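Local coordinates for phosphatidylethanolamine-binding protein (Plasmodium vivax, PDB 2GZQ) that probably binds phosphatidylethanolamine or similar phosphorylated head groups, as other members of its lipid-binding family do, at residues E17-I23 against G191-C195; D56-T60 against Q196-K200; E71-Y77 against I107-E111; Y99-S105 against I121-V127. All blocks are in the same frame, centred on the assembly; numbering follows the deposited sequence.

Overall arrangement
The chain folds so that its last strand meets its beginning. Contact 1 brings the N-terminal 17-23, on helix 15-20, onto strand 188-198 and so closes a loop spanning most of the protein. Further along, 56-60 follows strand 54-56 and meets the end of the same C-terminal strand in contact 2, which therefore crosses contact 1. Nested inside both loops are contact 3, joining loops 71-77 and 107-111, and contact 4, pairing 99-105 with 121-127; these two cross each other. Contacts 1 and 4 lie on opposite sides of the chain's centre. Contacts 2 and 4 touch through T60 and Y126, whereas contacts 2 and 3 stay about 17 Å apart at their nearest atoms.

Contact 1 of 4, residues E17-I23 against G191-C195; sequences ELKREKI and GFNWC
The methyl CD2 of L18 slips into the corner between two aromatic side chains of strand 188-198, 3.7 Å from W194 CZ3 and 3.9 Å from F192 CD1. L18 runs alongside W194 with its chain pointing the other way, while it crosses F192 at a slant. I23 completes the apolar cover. Its CG2 lies 3.6 Å from F192 CZ, and in the conformer described here its CD1 sits over the five-membered ring of W194, only 9° off the ring normal, a CH-pi contact whose exact closeness is doubtful because I23 has a second conformer. Between L18 and I23 the chain leaves helix 15-20 in a Schellman motif: K22 takes a positive phi of 62° and at the same time stands at the N-cap of the next short helix, 23-26. The corner between helices 15-20 and 23-26 is laid over a face of the six-stranded sheet, where F192 and W194 project toward it from alternate positions on one strand and F192 also meets F28 edge-to-face. Polar groups line the rim of the indole. E17 OE1 comes up at the ring edge, 3.7 Å from W194 CH2, and is hydrogen-bonded to H51. E21, bent at chi2 (-64°), lays CG 3.8 Å from W194 CZ2 and turns its carboxylate toward the pyrrole nitrogen: one water accepts from W194 NE1 at 2.8 Å and donates to E21 OE1 at 2.9 Å, while R20, in the conformer given, grips E21 OE2 side-on through NE and NH2.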
# COMPACT_ATOMS: atom_id res chain seq x y z
N GLU A 17 6.41 -14.07 9.69
CA GLU A 17 5.95 -14.21 8.31
C GLU A 17 6.63 -13.18 7.40
O GLU A 17 7.07 -13.48 6.28
CB GLU A 17 4.44 -13.90 8.32
CG GLU A 17 3.56 -14.69 7.44
CD GLU A 17 2.10 -14.29 7.62
OE1 GLU A 17 1.36 -14.37 6.61
OE2 GLU A 17 1.66 -13.93 8.76
N LEU A 18 6.65 -11.95 7.86
CA LEU A 18 7.25 -10.89 7.07
C LEU A 18 8.75 -11.06 6.90
O LEU A 18 9.30 -10.75 5.83
CB LEU A 18 6.91 -9.52 7.65
CG LEU A 18 5.42 -9.16 7.66
CD1 LEU A 18 5.19 -7.71 8.10
CD2 LEU A 18 4.72 -9.46 6.37
N LYS A 19 9.42 -11.58 7.92
CA LYS A 19 10.84 -11.88 7.79
C LYS A 19 11.08 -13.02 6.82
O LYS A 19 12.00 -12.97 6.01
CB LYS A 19 11.44 -12.16 9.16
CG LYS A 19 11.60 -10.89 10.03
CD LYS A 19 12.28 -11.14 11.38
CE LYS A 19 12.61 -9.83 12.12
NZ LYS A 19 13.34 -10.02 13.42
N ARG A 20 10.25 -14.05 6.86
CA ARG A 20 10.42 -15.18 5.97
C ARG A 20 10.44 -14.73 4.51
O ARG A 20 11.22 -15.21 3.70
CB ARG A 20 9.28 -16.15 6.19
CG ARG A 20 9.38 -17.42 5.38
CD ARG A 20 8.15 -18.25 5.59
NE ARG A 20 7.05 -17.67 4.84
CZ ARG A 20 5.80 -17.55 5.29
NH1 ARG A 20 5.47 -17.99 6.49
NH2 ARG A 20 4.89 -16.98 4.51
N GLU A 21 9.51 -13.81 4.20
CA GLU A 21 9.31 -13.31 2.83
C GLU A 21 10.18 -12.11 2.48
O GLU A 21 10.12 -11.59 1.36
CB GLU A 21 7.84 -12.96 2.60
CG GLU A 21 6.94 -14.15 2.86
CD GLU A 21 7.16 -15.30 1.91
OE1 GLU A 21 7.55 -15.08 0.73
OE2 GLU A 21 6.99 -16.47 2.32
N LYS A 22 11.00 -11.69 3.44
CA LYS A 22 11.90 -10.54 3.34
C LYS A 22 11.17 -9.21 3.14
O LYS A 22 11.79 -8.21 2.76
CB LYS A 22 12.97 -10.76 2.29
CG LYS A 22 13.86 -11.93 2.71
CD LYS A 22 15.17 -12.04 1.96
CE LYS A 22 15.93 -13.23 2.48
NZ LYS A 22 15.05 -14.43 2.65
N ILE A 23 9.89 -9.18 3.46
CA ILE A 23 9.21 -7.93 3.57
C ILE A 23 9.83 -7.06 4.68
O ILE A 23 9.93 -5.85 4.52
CB ILE A 23 7.73 -8.21 3.66
CG1 ILE A 23 7.30 -8.79 2.32
CG2 ILE A 23 6.96 -6.98 4.02
CD1 ILE A 23 5.99 -9.48 2.36
N GLY A 191 -1.20 -1.74 9.81
CA GLY A 191 -1.69 -2.88 9.06
C GLY A 191 -0.90 -3.09 7.80
O GLY A 191 -0.24 -2.20 7.28
N PHE A 192 -0.97 -4.32 7.30
CA PHE A 192 -0.22 -4.71 6.11
C PHE A 192 -0.88 -5.91 5.44
O PHE A 192 -1.36 -6.82 6.13
CB PHE A 192 1.21 -5.09 6.48
CG PHE A 192 2.09 -5.33 5.29
CD1 PHE A 192 2.46 -6.63 4.90
CD2 PHE A 192 2.55 -4.27 4.54
CE1 PHE A 192 3.24 -6.84 3.78
CE2 PHE A 192 3.33 -4.49 3.42
CZ PHE A 192 3.67 -5.78 3.05
N ASN A 193 -0.88 -5.94 4.11
CA ASN A 193 -1.19 -7.19 3.40
C ASN A 193 -0.44 -7.14 2.10
O ASN A 193 0.02 -6.09 1.65
CB ASN A 193 -2.70 -7.32 3.18
CG ASN A 193 -3.17 -8.75 3.15
OD1 ASN A 193 -2.41 -9.68 2.79
ND2 ASN A 193 -4.45 -8.94 3.51
N TRP A 194 -0.27 -8.30 1.47
CA TRP A 194 0.46 -8.35 0.21
C TRP A 194 0.08 -9.61 -0.53
O TRP A 194 -0.49 -10.54 0.04
CB TRP A 194 2.00 -8.28 0.43
CG TRP A 194 2.65 -9.60 0.77
CD1 TRP A 194 3.44 -10.32 -0.05
CD2 TRP A 194 2.58 -10.32 2.01
NE1 TRP A 194 3.87 -11.47 0.59
CE2 TRP A 194 3.37 -11.49 1.86
CE3 TRP A 194 1.94 -10.10 3.22
CZ2 TRP A 194 3.50 -12.45 2.88
CZ3 TRP A 194 2.08 -11.05 4.25
CH2 TRP A 194 2.85 -12.21 4.06
N CYS A 195 0.44 -9.62 -1.82
CA CYS A 195 0.34 -10.80 -2.66
C CYS A 195 1.57 -10.88 -3.52
O CYS A 195 2.39 -9.96 -3.50
CB CYS A 195 -0.95 -10.72 -3.51
SG CYS A 195 -0.99 -9.37 -4.70
O HOH W 1 5.79 -13.19 -0.61

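Contact 2 of 4, residues D56-T60 against Q196-K200; sequences DLAGT and QMRRK
Where D56 and M197 draw nearest, their CA atoms are 6.2 Å apart, and a water links the two backbones: it accepts from L57 N at 3.0 Å and donates to R198 O at 2.6 Å. L57 spreads its branches to two partners. CD1 lies 3.6 Å from R199 CB, and the same methyl lies over one face of that residue's guanidinium, which hydrogen-bonds through NE to I131 O. CD2 is turned to M197, a selenomethionine with two conformers; the modelled approach of its CE methyl to L57 is too short to be trusted. T60 CG2 points at the same methyl, whose position is doubtful. Here the last strand of the mixed sheet frays at the C terminus of the protein against the turn that leaves edge strand 54-56. That turn, L57 to T60, is of type II, with G59 in the positive-phi position, and L57 O takes two bonds from T60: one from the backbone N at 3.3 Å, and one from OG1 at 2.7 Å, in the carbonyl plane on a lone pair. T60 has chi1 at 63°, which swings OG1 between its backbone N and carbonyl carbon, back over the turn. At the surface, D56 OD1 stays 4.5 Å from K200 NZ, beyond salt-bridge range.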
# COMPACT_ATOMS: atom_id res chain seq x y z
N ASP A 56 -3.18 -13.48 -10.27
CA ASP A 56 -2.99 -13.18 -11.68
C ASP A 56 -3.05 -11.67 -11.87
O ASP A 56 -3.86 -10.98 -11.25
CB ASP A 56 -4.07 -13.86 -12.53
CG ASP A 56 -3.83 -15.35 -12.69
OD1 ASP A 56 -2.82 -15.87 -12.17
OD2 ASP A 56 -4.67 -16.01 -13.33
N LEU A 57 -2.20 -11.18 -12.76
CA LEU A 57 -2.19 -9.78 -13.16
C LEU A 57 -3.51 -9.37 -13.77
O LEU A 57 -3.98 -8.25 -13.59
CB LEU A 57 -1.11 -9.57 -14.20
CG LEU A 57 0.16 -8.90 -13.74
CD1 LEU A 57 1.07 -8.75 -14.94
CD2 LEU A 57 -0.16 -7.56 -13.09
N ALA A 58 -4.12 -10.26 -14.53
CA ALA A 58 -5.40 -9.96 -15.11
C ALA A 58 -6.39 -9.57 -14.01
O ALA A 58 -6.43 -10.18 -12.94
CB ALA A 58 -5.92 -11.14 -15.90
N GLY A 59 -7.19 -8.54 -14.27
CA GLY A 59 -8.22 -8.12 -13.35
C GLY A 59 -7.75 -7.18 -12.25
O GLY A 59 -8.48 -6.98 -11.29
N THR A 60 -6.53 -6.64 -12.34
CA THR A 60 -5.99 -5.68 -11.37
C THR A 60 -5.88 -4.26 -11.90
O THR A 60 -5.24 -3.41 -11.29
CB THR A 60 -4.61 -6.13 -10.88
OG1 THR A 60 -3.69 -6.15 -11.97
CG2 THR A 60 -4.71 -7.48 -10.26
N GLN A 196 1.71 -11.98 -4.25
CA GLN A 196 2.76 -12.13 -5.24
C GLN A 196 2.15 -12.13 -6.64
O GLN A 196 1.17 -12.83 -6.89
CB GLN A 196 3.50 -13.43 -5.00
CG GLN A 196 4.28 -13.56 -3.69
CD GLN A 196 4.84 -14.97 -3.53
OE1 GLN A 196 5.93 -15.26 -3.99
NE2 GLN A 196 4.08 -15.85 -2.88
N MSE A 197 2.72 -11.36 -7.56
CA MSE A 197 2.19 -11.28 -8.91
C MSE A 197 3.32 -11.42 -9.90
O MSE A 197 4.41 -10.88 -9.70
CB MSE A 197 1.52 -9.93 -9.16
CG MSE A 197 0.17 -9.76 -8.51
SE MSE A 197 -0.66 -8.05 -8.97
CE MSE A 197 -1.54 -8.56 -10.54
N ARG A 198 3.07 -12.14 -11.00
CA ARG A 198 3.99 -12.17 -12.12
C ARG A 198 3.19 -12.08 -13.42
O ARG A 198 1.98 -12.28 -13.40
CB ARG A 198 4.85 -13.43 -12.10
CG ARG A 198 4.07 -14.74 -12.13
CD ARG A 198 5.00 -15.98 -12.14
NE ARG A 198 5.87 -16.07 -13.31
CZ ARG A 198 5.54 -16.70 -14.43
NH1 ARG A 198 4.35 -17.29 -14.54
NH2 ARG A 198 6.38 -16.75 -15.44
N ARG A 199 3.86 -11.69 -14.49
CA ARG A 199 3.21 -11.77 -15.79
C ARG A 199 3.45 -13.12 -16.44
O ARG A 199 4.59 -13.56 -16.63
CB ARG A 199 3.61 -10.62 -16.70
CG ARG A 199 2.81 -10.61 -18.02
CD ARG A 199 3.19 -9.46 -18.90
NE ARG A 199 2.75 -8.18 -18.35
CZ ARG A 199 1.60 -7.59 -18.64
NH1 ARG A 199 0.73 -8.17 -19.46
NH2 ARG A 199 1.30 -6.43 -18.09
N LYS A 200 2.35 -13.79 -16.77
CA LYS A 200 2.40 -14.99 -17.59
C LYS A 200 2.79 -14.65 -19.03
O LYS A 200 3.92 -14.90 -19.45
CB LYS A 200 1.03 -15.68 -17.57
CG LYS A 200 0.41 -15.76 -16.19
CD LYS A 200 -0.90 -16.53 -16.20
CE LYS A 200 -0.69 -18.01 -15.95
NZ LYS A 200 0.06 -18.28 -14.69
O HOH W 2 -0.36 -13.33 -13.84

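Contact 3 of 4, residues E71-Y77 against I107-E111; sequences EEPPEDY and IKSKE
K108 folds its chain back across the turn that faces it, and its ammonium ends 2.6 Å from Y77 O in the one direct hydrogen bond between segments 71-77 and 107-111. CB starts away from the partner segment; successive bends at chi2 (-62°) and chi3 (-68°) reverse the course, and an extended last torsion delivers NZ to the carbonyl, somewhat tilted from its plane. Two waters also accept from NZ: one lies 2.9 Å from D76 N as well, and a second lies 2.7 Å from P73 O. The lysine thus gathers backbone groups of and just before the type II turn P74 to Y77, in which D76 has a positive phi and Y77 N bonds back to P74 O. E72 instead works through water. Its CG is anti to the carbonyl carbon and the chain beyond is extended, which carries the carboxylate past K108 O to two further waters, one of them near K108 O and the other accepting from K110 N. The E72 and K110 side chains cross at about a right angle, CG to CG 3.8 Å, K110 then bending at chi3 (80°). P73 sets CD and CG against the other backbone, with CD 3.4 Å from K108 O and CG 3.6 Å from I107 O. The contact joins two connections at one end of the fold: 71-77 leads from strand 66-69 into strand 77-85, while the loop 107-111 leads from strand 99-107 into strand 111-113. P73 rests on Y79 and L146, I107 on Y79, L81 and F69, so that loops and both sheets meet there.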
# COMPACT_ATOMS: atom_id res chain seq x y z
N GLU A 71 -10.95 -2.65 12.45
CA GLU A 71 -11.39 -1.61 13.37
C GLU A 71 -11.28 -0.26 12.72
O GLU A 71 -10.55 -0.10 11.75
CB GLU A 71 -10.62 -1.62 14.67
CG GLU A 71 -9.19 -1.39 14.47
CD GLU A 71 -8.39 -1.42 15.77
OE1 GLU A 71 -8.21 -2.52 16.33
OE2 GLU A 71 -7.94 -0.35 16.23
N GLU A 72 -12.08 0.68 13.20
CA GLU A 72 -11.99 2.08 12.82
C GLU A 72 -10.73 2.69 13.41
O GLU A 72 -10.23 2.23 14.41
CB GLU A 72 -13.22 2.84 13.34
CG GLU A 72 -14.48 2.44 12.63
CD GLU A 72 -15.71 3.16 13.16
OE1 GLU A 72 -15.56 4.15 13.89
OE2 GLU A 72 -16.82 2.71 12.83
N PRO A 73 -10.23 3.76 12.78
CA PRO A 73 -9.08 4.45 13.41
C PRO A 73 -9.50 5.13 14.70
O PRO A 73 -10.66 5.42 14.89
CB PRO A 73 -8.67 5.50 12.38
CG PRO A 73 -9.91 5.70 11.54
CD PRO A 73 -10.66 4.42 11.54
N PRO A 74 -8.55 5.44 15.60
CA PRO A 74 -8.86 6.22 16.79
C PRO A 74 -9.50 7.56 16.46
O PRO A 74 -9.32 8.10 15.36
CB PRO A 74 -7.49 6.41 17.43
CG PRO A 74 -6.68 5.26 16.93
CD PRO A 74 -7.13 5.06 15.53
N GLU A 75 -10.24 8.09 17.41
CA GLU A 75 -10.84 9.40 17.28
C GLU A 75 -9.79 10.44 16.91
O GLU A 75 -8.70 10.46 17.47
CB GLU A 75 -11.46 9.79 18.61
CG GLU A 75 -12.24 11.10 18.59
CD GLU A 75 -12.71 11.55 19.97
OE1 GLU A 75 -13.24 12.68 20.07
OE2 GLU A 75 -12.56 10.78 20.94
N ASP A 76 -10.14 11.27 15.93
CA ASP A 76 -9.28 12.32 15.39
C ASP A 76 -8.07 11.85 14.61
O ASP A 76 -7.21 12.65 14.23
CB ASP A 76 -8.90 13.33 16.46
CG ASP A 76 -10.11 14.02 17.07
OD1 ASP A 76 -11.06 14.36 16.33
OD2 ASP A 76 -10.10 14.21 18.29
N TYR A 77 -8.04 10.55 14.32
CA TYR A 77 -7.10 9.96 13.39
C TYR A 77 -7.84 9.35 12.22
O TYR A 77 -9.04 9.07 12.28
CB TYR A 77 -6.22 8.90 14.09
CG TYR A 77 -5.16 9.53 14.96
CD1 TYR A 77 -3.88 9.74 14.46
CD2 TYR A 77 -5.47 10.01 16.22
CE1 TYR A 77 -2.93 10.35 15.21
CE2 TYR A 77 -4.51 10.64 16.99
CZ TYR A 77 -3.24 10.81 16.47
OH TYR A 77 -2.30 11.46 17.26
N ILE A 107 -9.33 7.93 5.55
CA ILE A 107 -10.30 6.84 5.78
C ILE A 107 -10.72 6.80 7.25
O ILE A 107 -9.89 6.79 8.14
CB ILE A 107 -9.71 5.45 5.39
CG1 ILE A 107 -9.22 5.43 3.92
CG2 ILE A 107 -10.69 4.35 5.66
CD1 ILE A 107 -8.10 4.45 3.63
N LYS A 108 -12.01 6.81 7.49
CA LYS A 108 -12.60 6.78 8.83
C LYS A 108 -13.43 5.50 9.08
O LYS A 108 -13.71 5.18 10.23
CB LYS A 108 -13.53 7.99 9.04
CG LYS A 108 -12.85 9.32 9.04
CD LYS A 108 -11.84 9.44 10.17
CE LYS A 108 -12.50 9.47 11.53
NZ LYS A 108 -11.58 9.54 12.72
N SER A 109 -13.82 4.82 8.00
CA SER A 109 -14.83 3.75 8.03
C SER A 109 -14.16 2.38 8.01
O SER A 109 -13.09 2.23 7.41
CB SER A 109 -15.70 3.83 6.77
OG SER A 109 -16.57 2.71 6.68
N LYS A 110 -14.79 1.35 8.57
CA LYS A 110 -14.26 0.00 8.46
C LYS A 110 -14.34 -0.56 7.06
O LYS A 110 -13.84 -1.63 6.81
CB LYS A 110 -14.99 -0.96 9.38
CG LYS A 110 -14.59 -0.86 10.81
CD LYS A 110 -15.54 -1.63 11.66
CE LYS A 110 -15.22 -3.10 11.64
NZ LYS A 110 -15.93 -3.80 12.75
N GLU A 111 -15.00 0.14 6.14
CA GLU A 111 -15.19 -0.36 4.77
C GLU A 111 -14.83 0.74 3.79
O GLU A 111 -15.23 1.90 3.96
CB GLU A 111 -16.65 -0.77 4.55
CG GLU A 111 -16.89 -2.25 4.65
CD GLU A 111 -18.15 -2.66 3.93
OE1 GLU A 111 -19.25 -2.39 4.46
OE2 GLU A 111 -18.04 -3.23 2.82
O HOH W 3 -14.13 6.36 12.57
O HOH W 4 -17.21 1.89 10.04
O HOH W 5 -12.54 7.29 14.38
O HOH W 6 -12.78 11.12 14.78

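Contact 4 of 4, residues Y99-S105 against I121-V127; sequences YVHWAVS and ITLLPYV
A103 presents its methyl to L123 and L124 together, CB to CB 4.0 Å for L124, while CD1 of L124 reaches across at about a right angle to both methyls of V100, 3.7 Å from CG1. Both leucines face A103 because of a classic beta bulge, and the antiparallel register slips by one residue between A103 and V104. On the other side of the strand W102 lies with V104 CG1 over one ring face and Y126 over the other; the tyrosine offers its edge in an offset edge-to-face pair, centroids of the W102 five-membered ring and the Y126 ring 5.7 Å apart and planes at 75°. W102 has CG anti to its N (chi1 -176°), which sets the indole between V104 CG1 and Y126 with L124 O at its edge, and NE1 donates at 2.9 Å to a water that T122 OG1 also holds. The backbone bonds run outward from A103: its N to L124 O at 3.0 Å, its O from L124 N at 3.1 Å, and beyond them S105 with I121 doubly. At the far end V127 N bonds to H101 O at 2.9 Å, and H101 ND1 donates to V127 O at 2.8 Å, tilted out of the ring plane. H101 touches D85, consistent with a place near the family's anion-binding pocket. Strand 99-107 is flanked by strand 77-85, where H101 and W102 form a second bulge opposite M83, and 121-124 is the edge of the six-stranded sheet.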
# COMPACT_ATOMS: atom_id res chain seq x y z
N TYR A 99 7.76 1.51 -6.14
CA TYR A 99 6.82 2.11 -7.09
C TYR A 99 5.48 2.27 -6.40
O TYR A 99 4.95 1.31 -5.84
CB TYR A 99 6.70 1.21 -8.33
CG TYR A 99 5.88 1.81 -9.45
CD1 TYR A 99 6.49 2.49 -10.49
CD2 TYR A 99 4.53 1.75 -9.42
CE1 TYR A 99 5.72 3.06 -11.51
CE2 TYR A 99 3.75 2.32 -10.44
CZ TYR A 99 4.37 2.96 -11.46
OH TYR A 99 3.58 3.53 -12.45
N VAL A 100 4.92 3.48 -6.43
CA VAL A 100 3.66 3.73 -5.76
C VAL A 100 2.47 3.70 -6.72
O VAL A 100 2.33 4.56 -7.59
CB VAL A 100 3.72 4.99 -4.85
CG1 VAL A 100 4.14 6.21 -5.61
CG2 VAL A 100 2.37 5.19 -4.13
N HIS A 101 1.63 2.69 -6.54
CA HIS A 101 0.43 2.52 -7.32
C HIS A 101 -0.74 3.37 -6.86
O HIS A 101 -1.62 3.68 -7.69
CB HIS A 101 0.03 1.04 -7.27
CG HIS A 101 0.97 0.17 -8.02
ND1 HIS A 101 0.98 0.12 -9.39
CD2 HIS A 101 1.98 -0.64 -7.61
CE1 HIS A 101 1.95 -0.69 -9.80
NE2 HIS A 101 2.57 -1.17 -8.73
N TRP A 102 -0.83 3.69 -5.58
CA TRP A 102 -2.06 4.24 -5.02
C TRP A 102 -1.75 4.82 -3.67
O TRP A 102 -1.04 4.19 -2.89
CB TRP A 102 -3.11 3.13 -4.93
CG TRP A 102 -4.48 3.54 -4.46
CD1 TRP A 102 -5.11 4.73 -4.66
CD2 TRP A 102 -5.37 2.71 -3.73
NE1 TRP A 102 -6.36 4.69 -4.08
CE2 TRP A 102 -6.54 3.46 -3.50
CE3 TRP A 102 -5.30 1.40 -3.25
CZ2 TRP A 102 -7.62 2.96 -2.78
CZ3 TRP A 102 -6.39 0.89 -2.55
CH2 TRP A 102 -7.54 1.67 -2.33
N ALA A 103 -2.29 6.00 -3.38
CA ALA A 103 -2.23 6.59 -2.05
C ALA A 103 -3.51 7.32 -1.75
O ALA A 103 -3.88 8.26 -2.46
CB ALA A 103 -1.06 7.57 -1.91
N VAL A 104 -4.19 6.91 -0.69
CA VAL A 104 -5.45 7.53 -0.29
C VAL A 104 -5.38 7.75 1.21
O VAL A 104 -4.96 6.89 1.97
CB VAL A 104 -6.67 6.69 -0.75
CG1 VAL A 104 -6.63 5.27 -0.19
CG2 VAL A 104 -7.96 7.38 -0.40
N SER A 105 -5.81 8.94 1.63
CA SER A 105 -5.70 9.38 3.00
C SER A 105 -7.02 9.91 3.52
O SER A 105 -7.78 10.51 2.77
CB SER A 105 -4.62 10.46 3.02
OG SER A 105 -4.37 10.97 4.32
N ILE A 121 -9.00 11.73 0.66
CA ILE A 121 -8.23 12.51 -0.29
C ILE A 121 -7.40 11.51 -1.06
O ILE A 121 -6.57 10.78 -0.47
CB ILE A 121 -7.33 13.51 0.44
CG1 ILE A 121 -8.14 14.42 1.34
CG2 ILE A 121 -6.55 14.32 -0.59
CD1 ILE A 121 -7.33 15.46 2.09
N THR A 122 -7.55 11.47 -2.37
CA THR A 122 -6.74 10.63 -3.21
C THR A 122 -5.46 11.36 -3.62
O THR A 122 -5.47 12.23 -4.49
CB THR A 122 -7.54 10.12 -4.42
OG1 THR A 122 -8.60 9.28 -3.94
CG2 THR A 122 -6.68 9.31 -5.36
N LEU A 123 -4.38 11.06 -2.93
CA LEU A 123 -3.12 11.75 -3.15
C LEU A 123 -2.43 11.25 -4.41
O LEU A 123 -1.80 11.99 -5.14
CB LEU A 123 -2.21 11.55 -1.94
CG LEU A 123 -2.70 12.14 -0.63
CD1 LEU A 123 -1.79 11.66 0.53
CD2 LEU A 123 -2.73 13.63 -0.68
N LEU A 124 -2.60 9.96 -4.70
CA LEU A 124 -2.15 9.36 -5.97
C LEU A 124 -3.23 8.38 -6.43
O LEU A 124 -3.45 7.36 -5.76
CB LEU A 124 -0.82 8.63 -5.80
CG LEU A 124 0.35 9.55 -5.44
CD1 LEU A 124 1.55 8.72 -4.99
CD2 LEU A 124 0.75 10.42 -6.64
N PRO A 125 -3.88 8.66 -7.58
CA PRO A 125 -4.95 7.77 -7.95
C PRO A 125 -4.41 6.41 -8.38
O PRO A 125 -3.29 6.29 -8.89
CB PRO A 125 -5.63 8.49 -9.12
CG PRO A 125 -4.57 9.37 -9.70
CD PRO A 125 -3.66 9.74 -8.56
N TYR A 126 -5.22 5.38 -8.19
CA TYR A 126 -4.83 4.00 -8.47
C TYR A 126 -4.37 3.83 -9.89
O TYR A 126 -5.10 4.18 -10.84
CB TYR A 126 -6.03 3.08 -8.21
CG TYR A 126 -5.69 1.63 -8.39
CD1 TYR A 126 -5.21 0.87 -7.35
CD2 TYR A 126 -5.83 1.02 -9.63
CE1 TYR A 126 -4.91 -0.46 -7.51
CE2 TYR A 126 -5.50 -0.32 -9.82
CZ TYR A 126 -5.01 -1.05 -8.76
OH TYR A 126 -4.65 -2.38 -8.90
N VAL A 127 -3.21 3.20 -10.07
CA VAL A 127 -2.82 2.65 -11.36
C VAL A 127 -2.37 1.23 -11.09
O VAL A 127 -1.64 0.97 -10.12
CB VAL A 127 -1.71 3.47 -12.03
CG1 VAL A 127 -2.17 4.89 -12.28
CG2 VAL A 127 -0.43 3.45 -11.20
O HOH W 7 -8.64 6.52 -4.15